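Local coordinates for uncharacterized SRPBCC domain-containing protein (Micromonospora chersina, PDB 6V04) that is of unknown function but, as a magnesium-binding START/Bet v1-like protein of the dynemicin biosynthetic locus, probably takes part in making this enediyne, at residues Q149-S154 against T257-F262; S82-G87 against T265-L270; F212-P217 against T221-Q226; W185-D190 against P194-L199; T54-D57 against F63-I66. All coordinates share one frame; numbering follows the deposited sequence. Where two conformers were deposited one is given.

Interaction 1 of 5, residues Q149-S154 against T257-F262; sequences QEIDGS and TLRHRF. With MG (magnesium ion), chain C.
The guanidinium of Arg259 has Ile151 over one face and Glu150 at its edge. Ile151 CG1 lies above that face, displaced toward the rim and 3.9 Å from Arg259 NE. At the edge, Arg259 NH2 donates to Glu150 O at 2.9 Å with an angle of 146° at the hydrogen. The carbonyl oxygen stands 23° out of the guanidinium plane, so the bond is bent. A turn at chi2 (-87°) swings the arginine off its helix, and it runs past Ile151 in the opposite direction. The Phe262 ring takes Leu258 O of its own helix in plane at the edge, while Ile151 meets the residue at its root: Ile151 CD1 is 3.6 Å from Phe262 CB, the two side chains crossing at about a right angle. The same Ile151 CD1 rests 3.5 Å from Arg259 O, so the isoleucine bears on the helix backbone too. Gln149 points away from the helix, and its OE1 binds a magnesium ion at 2.0 Å. Beyond the two segments, Arg259 NH1 forms a salt bridge with Asp62 and a bond to Asp60 O, and Arg259 NE bonds to Arg148 O. All three guanidinium nitrogens therefore have acceptors and the rotation of the group is fixed; this buried cation is likely to stay charged, with the Asp62 carboxylate and several carbonyls offsetting the cost of burial.

Interaction 2 of 5, residues S82-G87 against T265-L270; sequences SFLGVG and TWTAAL
Leu84 reaches from a type II turn, Ser82 to Gly85, to the side of Thr267 on helix 252-277. It occupies the third place of that turn with positive phi (60°), and its CB faces the helix. With CG opposite the carbonyl carbon (chi1 -53°), both methyls fork about the threonine hydroxyl: Leu84 CD1 lies 3.6 Å and Leu84 CD2 3.8 Å from Thr267 OG1. That hydroxyl spends its polar end on Ala263 O, one turn back in the helix. Thr267 CG2, on the other branch, sits 3.7 Å from Leu84 O. Behind the leucine, the Phe83 ring carries Leu84 CG over the centre of one face. Further on, Val86 crosses Leu270 at about a right angle, Val86 CG2 lying 4.1 Å from Leu270 CB. The loop is braced from within, since Ser82 OG donates to Gly87 O at 2.7 Å and Phe83 O accepts from both Val86 N and Gly87 N. No hydrogen bond joins loop and helix. The meeting of the N-terminal sheet with the C-terminal helix thus rests here on dispersion between methyl-bearing side chains, the one hydroxyl at the interface being satisfied inside the helix.

Interaction 3 of 5, residues F212-P217 against T221-Q226; sequences FAVEIP and TVTACQ
Phe212 lays one ring face over Cys225, its partner across an antiparallel hydrogen-bonded pair. Cys225 CB stands 3.9 Å from the centroid of the Phe212 ring, a CH-pi contact 17° off the normal. In one of its two conformers the sulfur approaches obliquely, Cys225 SG lying 3.6 Å from Phe212 CZ. Phe212 sets CG between its backbone N and carbonyl carbon (chi1 57°), which folds the ring back across the neighbouring strand. Further along the same face, Thr223 turns its hydroxyl onto the facing strand: Thr223 OG1 donates to Val214 O at 2.8 Å, in the carbonyl plane on a lone pair, and Thr223 N donates to the same oxygen at 3.0 Å. Two donors thus grip one carbonyl. Thr223 CG2 meets Ile216 CG1 at 3.8 Å, the side chains crossing at about a right angle. Because OG1 also bonds His242 NE2, a valine in place of Thr223 would probably leave that histidine nitrogen without its hydroxyl mate and Val214 O with one donor fewer. On the other face, Ala213 CB touches Val222 CG2 at 3.9 Å. Past the strand ends a water bridges Ile216 N and Thr221 O. The hairpin lies between strands 196-205 and 236-243 in the C-terminal sheet, and helix 252-277 packs over the Phe212 face, Trp266 on Phe212 and Cys225, Leu258 on Ile216.

Interaction 4 of 5, residues W185-D190 against P194-L199; sequences WFFVVD and PRRFTL
Trp185 and Arg196 make the cation-pi contact of this pair. Arg196 CZ lies 4.5 Å from the centroid of the five-membered ring of Trp185, 5° off its normal, while Arg196 CD sits over the six-membered ring of Trp185 at 3.7 Å, a CH-pi contact. The guanidinium stands almost perpendicular to the indole (88°), so it meets the face with Arg196 NH1. A bend at chi3 also sets Phe187 against one guanidinium face, its edge inward, with Phe187 CE1 3.7 Å from Arg196 CZ. Among hydrogen bonds, Phe186 N to Phe197 O (2.8 Å) is returned by Phe197 N to Phe186 O, and Val188 N donates to Arg195 O. Near the turn Arg195 NH2 donates in plane to Asp190 O at 2.7 Å, while Val189 CG1 lies over one face of the same guanidinium and a water joins Arg195 NE, Asp190 N and Val188 O. On the buried face Val188 CG2 packs on Phe197 CE1 at 3.8 Å. Asp190 is salt-bridged to Arg261 of helix 252-277. This antiparallel beta hairpin is consistent with a START/Bet v1-like half, in which a curved sheet wraps a long C-terminal helix: Phe186 and Phe197 face that helix, Trp185, Phe187 and Arg196 the outer side.

Interaction 5 of 5, residues T54-D57 against F63-I66; sequences TRVD and FFDI
Ile66, Val56 and Arg55 bury the most surface in this antiparallel beta hairpin of the N-terminal START/Bet v1-like sheet. Ile66 CD1 packs on Val56 CG1 at 3.9 Å, crossing it obliquely. Beside it, Ile66 CB meets Thr54 CG2 at 3.8 Å, these two side chains pointing the same way. Val56 CG1 also touches Phe64 CB, and on this face Ile66 continues onto Phe79 and Trp81 of strand 76-83. Beneath the side chains, Thr54 and Ile66 exchange two backbone hydrogen bonds, as do Val56 and Phe64. On the other face Arg55, in one of its two conformers, runs extended from CG to NE, and a turn at chi4 (-80°) lays its guanidinium flat on Phe63. Planes differ by 20°, and Arg55 CZ is 4.0 Å from the centroid of the Phe63 ring, a cation-pi stack pressed closest where Arg55 NH2 comes 3.3 Å from Phe63 CG. An alanine in place of Phe63 would remove this platform and is likely to let the guanidinium turn about its bond to Asp57. Asp65 OD1 is a long salt-bridge partner, 3.9 Å from Arg55 NE. The firmer tie runs along the strand: Arg55 NH1 donates at 2.9 Å to Asp57 OD2, which uses its anti lone pair.

How the interactions relate
Helix 252-277 supplies one side of interactions 1 and 2 and packs on the hairpins of interactions 3 and 4. Interactions 1 and 3 are buried, the first held by a bonded arginine, the second by strand pairing and a threonine hydroxyl. Interactions 2, 4 and 5 are partly buried; hairpins 4 and 5 each set an arginine over an aromatic face, end-on in 4 and flat in 5, while interaction 2 is nearly apolar. Interactions 3 and 4 are neighbours in the C-terminal sheet, joined by Glu215 N to Thr198 O. Interaction 5 belongs to the N-terminal sheet, touches interaction 2 through Leu84 N to Phe63 O, and lies about 28 Å from interaction 3, centre to centre.

Interaction 1 of 5, residues Q149-S154 against T257-F262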
# COMPACT_ATOMS: atom_id res chain seq x y z
N GLN A 149 -2.53 10.12 -1.22
CA GLN A 149 -1.58 11.17 -1.58
C GLN A 149 -0.13 10.70 -1.62
O GLN A 149 0.69 11.37 -2.25
CB GLN A 149 -1.70 12.34 -0.62
CG GLN A 149 -1.29 12.06 0.81
CD GLN A 149 -1.70 13.18 1.75
OE1 GLN A 149 -2.88 13.53 1.85
NE2 GLN A 149 -0.73 13.75 2.45
N GLU A 150 0.22 9.61 -0.94
CA GLU A 150 1.59 9.11 -0.95
C GLU A 150 1.61 7.68 -1.45
O GLU A 150 0.60 6.97 -1.37
CB GLU A 150 2.24 9.19 0.44
CG GLU A 150 1.36 8.75 1.59
CD GLU A 150 1.96 9.16 2.92
OE1 GLU A 150 3.02 8.61 3.28
OE2 GLU A 150 1.38 10.05 3.59
N ILE A 151 2.74 7.30 -2.07
CA ILE A 151 3.02 5.94 -2.52
C ILE A 151 3.94 5.29 -1.51
O ILE A 151 4.92 5.91 -1.07
CB ILE A 151 3.69 5.93 -3.90
CG1 ILE A 151 2.78 6.55 -4.95
CG2 ILE A 151 4.08 4.52 -4.31
CD1 ILE A 151 3.48 6.80 -6.27
N ASP A 152 3.66 4.04 -1.15
CA ASP A 152 4.64 3.28 -0.37
C ASP A 152 4.49 1.81 -0.72
O ASP A 152 3.53 1.39 -1.38
CB ASP A 152 4.50 3.54 1.12
CG ASP A 152 3.09 3.55 1.58
OD1 ASP A 152 2.37 2.59 1.27
OD2 ASP A 152 2.70 4.53 2.26
N GLY A 153 5.48 1.04 -0.32
CA GLY A 153 5.44 -0.39 -0.56
C GLY A 153 6.66 -1.00 0.07
O GLY A 153 7.62 -0.30 0.43
N SER A 154 6.63 -2.32 0.19
CA SER A 154 7.78 -3.04 0.71
C SER A 154 7.82 -4.45 0.16
O SER A 154 6.81 -5.00 -0.29
CB SER A 154 7.78 -3.09 2.24
OG SER A 154 6.87 -4.07 2.71
N THR A 257 -3.35 10.62 -11.91
CA THR A 257 -2.77 9.76 -12.94
C THR A 257 -1.28 9.55 -12.70
O THR A 257 -0.78 8.43 -12.83
CB THR A 257 -3.05 10.38 -14.31
OG1 THR A 257 -4.46 10.42 -14.53
CG2 THR A 257 -2.41 9.57 -15.41
N LEU A 258 -0.56 10.62 -12.35
CA LEU A 258 0.85 10.46 -12.02
C LEU A 258 1.03 9.51 -10.85
O LEU A 258 1.88 8.62 -10.90
CB LEU A 258 1.47 11.81 -11.71
CG LEU A 258 1.75 12.70 -12.92
CD1 LEU A 258 1.89 14.14 -12.49
CD2 LEU A 258 2.99 12.23 -13.68
N ARG A 259 0.26 9.70 -9.77
CA ARG A 259 0.40 8.84 -8.60
C ARG A 259 0.17 7.38 -8.97
O ARG A 259 0.95 6.50 -8.60
CB ARG A 259 -0.57 9.29 -7.51
CG ARG A 259 -0.42 8.56 -6.19
CD ARG A 259 -1.22 7.28 -6.10
NE ARG A 259 -1.06 6.77 -4.73
CZ ARG A 259 -1.03 5.50 -4.38
NH1 ARG A 259 -1.18 4.51 -5.24
NH2 ARG A 259 -0.82 5.20 -3.10
N HIS A 260 -0.89 7.12 -9.74
CA HIS A 260 -1.22 5.76 -10.16
C HIS A 260 -0.09 5.16 -11.01
O HIS A 260 0.34 4.02 -10.78
CB HIS A 260 -2.54 5.81 -10.92
CG HIS A 260 -3.20 4.48 -11.12
ND1 HIS A 260 -4.57 4.33 -11.10
CD2 HIS A 260 -2.68 3.25 -11.34
CE1 HIS A 260 -4.87 3.06 -11.32
NE2 HIS A 260 -3.74 2.39 -11.48
N ARG A 261 0.41 5.92 -11.98
CA ARG A 261 1.46 5.40 -12.85
C ARG A 261 2.75 5.13 -12.08
O ARG A 261 3.42 4.12 -12.32
CB ARG A 261 1.73 6.37 -13.99
CG ARG A 261 0.55 6.56 -14.94
CD ARG A 261 0.87 7.63 -15.98
NE ARG A 261 1.97 7.21 -16.84
CZ ARG A 261 2.96 7.99 -17.26
NH1 ARG A 261 3.02 9.27 -16.93
NH2 ARG A 261 3.89 7.48 -18.05
N PHE A 262 3.13 6.05 -11.20
CA PHE A 262 4.32 5.81 -10.39
C PHE A 262 4.11 4.66 -9.42
O PHE A 262 5.06 3.91 -9.16
CB PHE A 262 4.71 7.09 -9.65
CG PHE A 262 5.57 8.02 -10.46
CD1 PHE A 262 5.01 8.89 -11.39
CD2 PHE A 262 6.94 8.05 -10.30
CE1 PHE A 262 5.80 9.76 -12.12
CE2 PHE A 262 7.74 8.93 -11.02
CZ PHE A 262 7.17 9.78 -11.94
MG MG C . -4.11 14.83 2.85

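Interaction 2 of 5, residues S82-G87 against T265-L270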
# COMPACT_ATOMS: atom_id res chain seq x y z
N SER A 82 -1.33 -9.61 0.85
CA SER A 82 -0.01 -9.15 0.44
C SER A 82 -0.17 -7.84 -0.31
O SER A 82 -0.81 -7.81 -1.37
CB SER A 82 0.67 -10.19 -0.45
OG SER A 82 1.85 -9.69 -1.04
N PHE A 83 0.41 -6.76 0.23
CA PHE A 83 0.24 -5.44 -0.38
C PHE A 83 0.99 -5.37 -1.70
O PHE A 83 2.18 -5.70 -1.79
CB PHE A 83 0.73 -4.35 0.56
CG PHE A 83 0.42 -2.96 0.09
CD1 PHE A 83 -0.85 -2.61 -0.30
CD2 PHE A 83 1.41 -1.99 0.10
CE1 PHE A 83 -1.12 -1.32 -0.73
CE2 PHE A 83 1.13 -0.71 -0.32
CZ PHE A 83 -0.12 -0.37 -0.70
N LEU A 84 0.29 -4.92 -2.73
CA LEU A 84 0.80 -4.81 -4.09
C LEU A 84 1.24 -6.16 -4.64
O LEU A 84 1.97 -6.23 -5.64
CB LEU A 84 1.95 -3.80 -4.19
CG LEU A 84 1.67 -2.41 -3.62
CD1 LEU A 84 2.96 -1.59 -3.64
CD2 LEU A 84 0.57 -1.73 -4.39
N GLY A 85 0.81 -7.26 -4.00
CA GLY A 85 1.20 -8.58 -4.41
C GLY A 85 2.63 -8.96 -4.07
O GLY A 85 3.01 -10.10 -4.34
N VAL A 86 3.40 -8.06 -3.49
CA VAL A 86 4.81 -8.32 -3.20
C VAL A 86 5.13 -8.20 -1.72
O VAL A 86 6.17 -8.72 -1.29
CB VAL A 86 5.72 -7.38 -4.01
CG1 VAL A 86 5.41 -7.51 -5.47
CG2 VAL A 86 5.58 -5.92 -3.55
N GLY A 87 4.29 -7.54 -0.92
CA GLY A 87 4.56 -7.38 0.49
C GLY A 87 4.45 -8.67 1.27
O GLY A 87 3.86 -9.66 0.83
N THR A 265 4.87 1.63 -11.27
CA THR A 265 6.30 1.56 -11.51
C THR A 265 7.03 1.03 -10.29
O THR A 265 7.91 0.16 -10.39
CB THR A 265 6.83 2.93 -11.91
OG1 THR A 265 6.26 3.29 -13.17
CG2 THR A 265 8.34 2.94 -12.07
N TRP A 266 6.67 1.54 -9.10
CA TRP A 266 7.32 1.06 -7.88
C TRP A 266 6.97 -0.39 -7.60
O TRP A 266 7.82 -1.15 -7.12
CB TRP A 266 6.96 1.96 -6.70
CG TRP A 266 7.77 3.21 -6.68
CD1 TRP A 266 7.33 4.49 -6.92
CD2 TRP A 266 9.19 3.31 -6.45
NE1 TRP A 266 8.38 5.36 -6.83
CE2 TRP A 266 9.53 4.67 -6.55
CE3 TRP A 266 10.19 2.38 -6.17
CZ2 TRP A 266 10.83 5.12 -6.38
CZ3 TRP A 266 11.48 2.83 -5.98
CH2 TRP A 266 11.80 4.18 -6.08
N THR A 267 5.73 -0.80 -7.90
CA THR A 267 5.37 -2.21 -7.75
C THR A 267 6.28 -3.09 -8.60
O THR A 267 6.79 -4.11 -8.13
CB THR A 267 3.90 -2.40 -8.13
OG1 THR A 267 3.07 -1.61 -7.26
CG2 THR A 267 3.50 -3.85 -8.03
N ALA A 268 6.53 -2.68 -9.84
CA ALA A 268 7.41 -3.44 -10.72
C ALA A 268 8.85 -3.44 -10.20
O ALA A 268 9.56 -4.45 -10.31
CB ALA A 268 7.36 -2.85 -12.12
N ALA A 269 9.29 -2.31 -9.65
CA ALA A 269 10.66 -2.23 -9.15
C ALA A 269 10.86 -3.14 -7.95
O ALA A 269 11.88 -3.83 -7.86
CB ALA A 269 10.99 -0.79 -8.78
N LEU A 270 9.91 -3.15 -7.01
CA LEU A 270 10.02 -4.04 -5.86
C LEU A 270 10.05 -5.49 -6.31
O LEU A 270 10.81 -6.30 -5.76
CB LEU A 270 8.85 -3.79 -4.90
CG LEU A 270 8.86 -2.42 -4.20
CD1 LEU A 270 7.57 -2.19 -3.47
CD2 LEU A 270 10.06 -2.25 -3.25

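Interaction 3 of 5, residues F212-P217 against T221-Q226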
# COMPACT_ATOMS: atom_id res chain seq x y z
N PHE A 212 16.14 10.67 -3.25
CA PHE A 212 16.27 11.49 -4.45
C PHE A 212 14.93 12.16 -4.70
O PHE A 212 13.91 11.82 -4.10
CB PHE A 212 16.74 10.68 -5.68
CG PHE A 212 15.87 9.51 -6.03
CD1 PHE A 212 14.81 9.65 -6.90
CD2 PHE A 212 16.14 8.25 -5.52
CE1 PHE A 212 14.01 8.57 -7.23
CE2 PHE A 212 15.34 7.17 -5.84
CZ PHE A 212 14.28 7.32 -6.70
N ALA A 213 14.95 13.12 -5.61
CA ALA A 213 13.77 13.87 -5.99
C ALA A 213 13.47 13.58 -7.45
O ALA A 213 14.39 13.35 -8.24
CB ALA A 213 13.97 15.37 -5.79
N VAL A 214 12.19 13.54 -7.79
CA VAL A 214 11.76 13.42 -9.18
C VAL A 214 10.94 14.64 -9.55
O VAL A 214 9.90 14.92 -8.92
CB VAL A 214 10.98 12.12 -9.42
CG1 VAL A 214 10.59 12.02 -10.90
CG2 VAL A 214 11.81 10.92 -9.02
N GLU A 215 11.41 15.37 -10.55
CA GLU A 215 10.71 16.55 -11.04
C GLU A 215 9.55 16.11 -11.92
O GLU A 215 9.66 15.14 -12.67
CB GLU A 215 11.64 17.42 -11.87
CG GLU A 215 12.84 17.97 -11.15
CD GLU A 215 13.66 18.90 -12.04
OE1 GLU A 215 13.32 19.05 -13.23
OE2 GLU A 215 14.64 19.47 -11.53
N ILE A 216 8.46 16.87 -11.84
CA ILE A 216 7.25 16.61 -12.63
C ILE A 216 7.03 17.81 -13.55
O ILE A 216 6.88 18.93 -13.08
CB ILE A 216 6.03 16.40 -11.72
CG1 ILE A 216 6.30 15.27 -10.70
CG2 ILE A 216 4.80 16.13 -12.56
CD1 ILE A 216 6.57 13.91 -11.33
N PRO A 217 7.00 17.61 -14.87
CA PRO A 217 6.75 18.74 -15.78
C PRO A 217 5.47 19.49 -15.41
O PRO A 217 4.40 18.89 -15.24
CB PRO A 217 6.64 18.07 -17.15
CG PRO A 217 7.42 16.81 -17.01
CD PRO A 217 7.17 16.35 -15.61
N THR A 221 6.24 21.97 -7.26
CA THR A 221 7.24 21.42 -6.36
C THR A 221 7.69 20.09 -6.93
O THR A 221 7.12 19.58 -7.89
CB THR A 221 6.69 21.24 -4.94
OG1 THR A 221 7.74 20.83 -4.07
CG2 THR A 221 5.59 20.20 -4.93
N VAL A 222 8.73 19.52 -6.32
CA VAL A 222 9.28 18.25 -6.74
C VAL A 222 8.71 17.16 -5.85
O VAL A 222 8.28 17.41 -4.72
CB VAL A 222 10.83 18.23 -6.72
CG1 VAL A 222 11.39 19.37 -7.54
CG2 VAL A 222 11.34 18.27 -5.29
N THR A 223 8.70 15.93 -6.36
CA THR A 223 8.35 14.80 -5.52
C THR A 223 9.61 14.26 -4.85
O THR A 223 10.73 14.48 -5.31
CB THR A 223 7.66 13.70 -6.32
OG1 THR A 223 8.54 13.15 -7.30
CG2 THR A 223 6.41 14.22 -7.00
N ALA A 224 9.43 13.57 -3.71
CA ALA A 224 10.53 13.14 -2.86
C ALA A 224 10.44 11.65 -2.64
O ALA A 224 9.38 11.14 -2.24
CB ALA A 224 10.51 13.88 -1.52
N CYS A 225 11.55 10.95 -2.85
CA CYS A 225 11.58 9.50 -2.75
C CYS A 225 12.60 9.08 -1.71
O CYS A 225 13.74 9.57 -1.71
CB CYS A 225 11.92 8.87 -4.09
SG CYS A 225 11.95 7.10 -4.00
N GLN A 226 12.19 8.15 -0.86
CA GLN A 226 13.05 7.57 0.17
C GLN A 226 12.95 6.06 0.05
O GLN A 226 11.85 5.50 0.08
CB GLN A 226 12.61 8.03 1.56
CG GLN A 226 12.68 9.53 1.77
CD GLN A 226 11.37 10.12 2.24
OE1 GLN A 226 10.63 9.49 3.00
NE2 GLN A 226 11.06 11.33 1.78
O HOH W 1 8.66 19.03 -10.10

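Interaction 4 of 5, residues W185-D190 against P194-L199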
# COMPACT_ATOMS: atom_id res chain seq x y z
N TRP A 185 17.89 10.40 -14.75
CA TRP A 185 16.55 10.17 -15.26
C TRP A 185 15.86 9.04 -14.50
O TRP A 185 16.49 8.06 -14.12
CB TRP A 185 16.55 9.77 -16.74
CG TRP A 185 17.26 10.68 -17.68
CD1 TRP A 185 18.40 10.40 -18.38
CD2 TRP A 185 16.88 12.00 -18.04
NE1 TRP A 185 18.74 11.47 -19.16
CE2 TRP A 185 17.84 12.47 -18.97
CE3 TRP A 185 15.83 12.84 -17.67
CZ2 TRP A 185 17.76 13.74 -19.54
CZ3 TRP A 185 15.76 14.11 -18.25
CH2 TRP A 185 16.73 14.54 -19.15
N PHE A 186 14.55 9.19 -14.32
CA PHE A 186 13.66 8.17 -13.79
C PHE A 186 12.57 7.94 -14.83
O PHE A 186 11.98 8.91 -15.31
CB PHE A 186 13.06 8.65 -12.45
CG PHE A 186 12.28 7.61 -11.71
CD1 PHE A 186 10.95 7.35 -12.03
CD2 PHE A 186 12.84 6.93 -10.63
CE1 PHE A 186 10.21 6.43 -11.34
CE2 PHE A 186 12.11 5.99 -9.93
CZ PHE A 186 10.79 5.75 -10.27
N PHE A 187 12.32 6.68 -15.18
CA PHE A 187 11.42 6.35 -16.29
C PHE A 187 10.16 5.64 -15.81
O PHE A 187 10.22 4.73 -14.97
CB PHE A 187 12.13 5.45 -17.29
CG PHE A 187 13.31 6.08 -17.93
CD1 PHE A 187 13.16 7.04 -18.91
CD2 PHE A 187 14.59 5.73 -17.54
CE1 PHE A 187 14.26 7.63 -19.51
CE2 PHE A 187 15.69 6.33 -18.13
CZ PHE A 187 15.52 7.27 -19.12
N VAL A 188 9.03 6.07 -16.36
CA VAL A 188 7.73 5.43 -16.16
C VAL A 188 7.30 4.95 -17.54
O VAL A 188 6.84 5.74 -18.38
CB VAL A 188 6.69 6.38 -15.56
CG1 VAL A 188 5.35 5.71 -15.43
CG2 VAL A 188 7.17 6.86 -14.18
N VAL A 189 7.44 3.65 -17.78
CA VAL A 189 7.27 3.07 -19.10
C VAL A 189 5.91 2.37 -19.14
O VAL A 189 5.75 1.27 -18.60
CB VAL A 189 8.42 2.12 -19.44
CG1 VAL A 189 8.26 1.56 -20.85
CG2 VAL A 189 9.76 2.83 -19.29
N ASP A 190 4.94 3.00 -19.78
CA ASP A 190 3.60 2.44 -19.92
C ASP A 190 2.98 3.06 -21.17
O ASP A 190 3.70 3.58 -22.03
CB ASP A 190 2.78 2.66 -18.63
CG ASP A 190 2.64 4.12 -18.27
OD1 ASP A 190 2.86 4.98 -19.14
OD2 ASP A 190 2.32 4.41 -17.09
N PRO A 194 4.00 11.77 -19.22
CA PRO A 194 5.38 11.67 -19.71
C PRO A 194 6.02 10.32 -19.39
O PRO A 194 5.54 9.65 -18.49
CB PRO A 194 6.11 12.81 -18.97
CG PRO A 194 5.03 13.65 -18.33
CD PRO A 194 3.88 12.74 -18.11
N ARG A 195 7.08 9.94 -20.12
CA ARG A 195 7.86 8.75 -19.82
C ARG A 195 9.16 9.05 -19.08
O ARG A 195 9.56 8.29 -18.19
CB ARG A 195 8.17 8.01 -21.12
CG ARG A 195 9.03 6.79 -20.98
CD ARG A 195 8.91 5.90 -22.22
NE ARG A 195 7.58 5.32 -22.36
CZ ARG A 195 7.28 4.37 -23.24
NH1 ARG A 195 8.21 3.89 -24.05
NH2 ARG A 195 6.05 3.88 -23.30
N ARG A 196 9.82 10.15 -19.41
CA ARG A 196 11.14 10.50 -18.87
C ARG A 196 11.00 11.64 -17.87
O ARG A 196 10.47 12.71 -18.20
CB ARG A 196 12.06 10.92 -20.02
CG ARG A 196 13.42 11.45 -19.63
CD ARG A 196 14.18 11.97 -20.85
NE ARG A 196 14.32 10.95 -21.88
CZ ARG A 196 15.37 10.15 -22.02
NH1 ARG A 196 16.40 10.22 -21.18
NH2 ARG A 196 15.39 9.26 -23.00
N PHE A 197 11.47 11.41 -16.65
CA PHE A 197 11.43 12.40 -15.59
C PHE A 197 12.84 12.72 -15.10
O PHE A 197 13.68 11.82 -14.96
CB PHE A 197 10.58 11.90 -14.41
CG PHE A 197 9.15 11.67 -14.78
CD1 PHE A 197 8.76 10.48 -15.38
CD2 PHE A 197 8.20 12.64 -14.54
CE1 PHE A 197 7.45 10.27 -15.74
CE2 PHE A 197 6.89 12.44 -14.90
CZ PHE A 197 6.50 11.25 -15.50
N THR A 198 13.09 14.00 -14.82
CA THR A 198 14.37 14.42 -14.28
C THR A 198 14.53 13.98 -12.83
O THR A 198 13.66 14.22 -11.98
CB THR A 198 14.50 15.93 -14.37
OG1 THR A 198 14.43 16.35 -15.74
CG2 THR A 198 15.83 16.38 -13.77
N LEU A 199 15.67 13.36 -12.53
CA LEU A 199 16.01 12.91 -11.19
C LEU A 199 17.07 13.85 -10.64
O LEU A 199 18.04 14.18 -11.35
CB LEU A 199 16.52 11.47 -11.25
CG LEU A 199 16.74 10.74 -9.92
CD1 LEU A 199 16.63 9.24 -10.10
CD2 LEU A 199 18.10 11.10 -9.36
O HOH W 2 5.44 5.88 -20.64

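Interaction 5 of 5, residues T54-D57 against F63-I66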
# COMPACT_ATOMS: atom_id res chain seq x y z
N THR A 54 -8.92 -13.77 -3.60
CA THR A 54 -9.54 -12.61 -4.22
C THR A 54 -8.53 -11.46 -4.18
O THR A 54 -7.36 -11.63 -3.84
CB THR A 54 -10.88 -12.28 -3.54
OG1 THR A 54 -11.57 -11.26 -4.28
CG2 THR A 54 -10.69 -11.83 -2.10
N ARG A 55 -9.01 -10.26 -4.50
CA ARG A 55 -8.16 -9.09 -4.67
C ARG A 55 -8.99 -7.85 -4.39
O ARG A 55 -10.13 -7.75 -4.85
CB ARG A 55 -7.59 -9.06 -6.09
CG ARG A 55 -6.54 -8.01 -6.39
CD ARG A 55 -6.13 -8.18 -7.85
NE ARG A 55 -5.10 -7.25 -8.31
CZ ARG A 55 -5.32 -5.99 -8.67
NH1 ARG A 55 -6.55 -5.48 -8.60
NH2 ARG A 55 -4.32 -5.24 -9.09
N VAL A 56 -8.42 -6.89 -3.65
CA VAL A 56 -9.07 -5.61 -3.43
C VAL A 56 -8.21 -4.52 -4.05
O VAL A 56 -6.98 -4.52 -3.90
CB VAL A 56 -9.35 -5.32 -1.94
CG1 VAL A 56 -8.05 -5.17 -1.15
CG2 VAL A 56 -10.21 -4.07 -1.82
N ASP A 57 -8.85 -3.64 -4.80
CA ASP A 57 -8.19 -2.60 -5.57
C ASP A 57 -8.75 -1.26 -5.14
O ASP A 57 -9.98 -1.11 -5.03
CB ASP A 57 -8.43 -2.84 -7.06
CG ASP A 57 -7.55 -2.00 -7.93
OD1 ASP A 57 -7.68 -0.77 -7.88
OD2 ASP A 57 -6.72 -2.59 -8.66
N PHE A 63 -3.35 -2.07 -4.23
CA PHE A 63 -4.20 -3.25 -4.15
C PHE A 63 -3.56 -4.21 -3.16
O PHE A 63 -2.38 -4.08 -2.84
CB PHE A 63 -4.38 -3.92 -5.51
CG PHE A 63 -3.13 -4.53 -6.07
CD1 PHE A 63 -2.22 -3.76 -6.77
CD2 PHE A 63 -2.88 -5.89 -5.93
CE1 PHE A 63 -1.08 -4.32 -7.31
CE2 PHE A 63 -1.74 -6.45 -6.47
CZ PHE A 63 -0.84 -5.67 -7.16
N PHE A 64 -4.36 -5.18 -2.69
CA PHE A 64 -3.87 -6.34 -1.95
C PHE A 64 -4.34 -7.60 -2.65
O PHE A 64 -5.51 -7.69 -3.07
CB PHE A 64 -4.39 -6.43 -0.50
CG PHE A 64 -3.89 -5.38 0.44
CD1 PHE A 64 -4.57 -4.19 0.57
CD2 PHE A 64 -2.79 -5.62 1.27
CE1 PHE A 64 -4.15 -3.23 1.46
CE2 PHE A 64 -2.38 -4.67 2.16
CZ PHE A 64 -3.05 -3.47 2.27
N ASP A 65 -3.45 -8.58 -2.77
CA ASP A 65 -3.85 -9.95 -3.10
C ASP A 65 -4.25 -10.66 -1.81
O ASP A 65 -3.52 -10.61 -0.82
CB ASP A 65 -2.70 -10.70 -3.77
CG ASP A 65 -2.43 -10.24 -5.19
OD1 ASP A 65 -3.34 -9.70 -5.84
OD2 ASP A 65 -1.28 -10.43 -5.65
N ILE A 66 -5.40 -11.35 -1.82
CA ILE A 66 -6.02 -11.90 -0.62
C ILE A 66 -6.22 -13.40 -0.77
O ILE A 66 -6.66 -13.89 -1.81
CB ILE A 66 -7.37 -11.22 -0.33
CG1 ILE A 66 -7.20 -9.71 -0.19
CG2 ILE A 66 -8.01 -11.83 0.93
CD1 ILE A 66 -8.51 -8.94 -0.12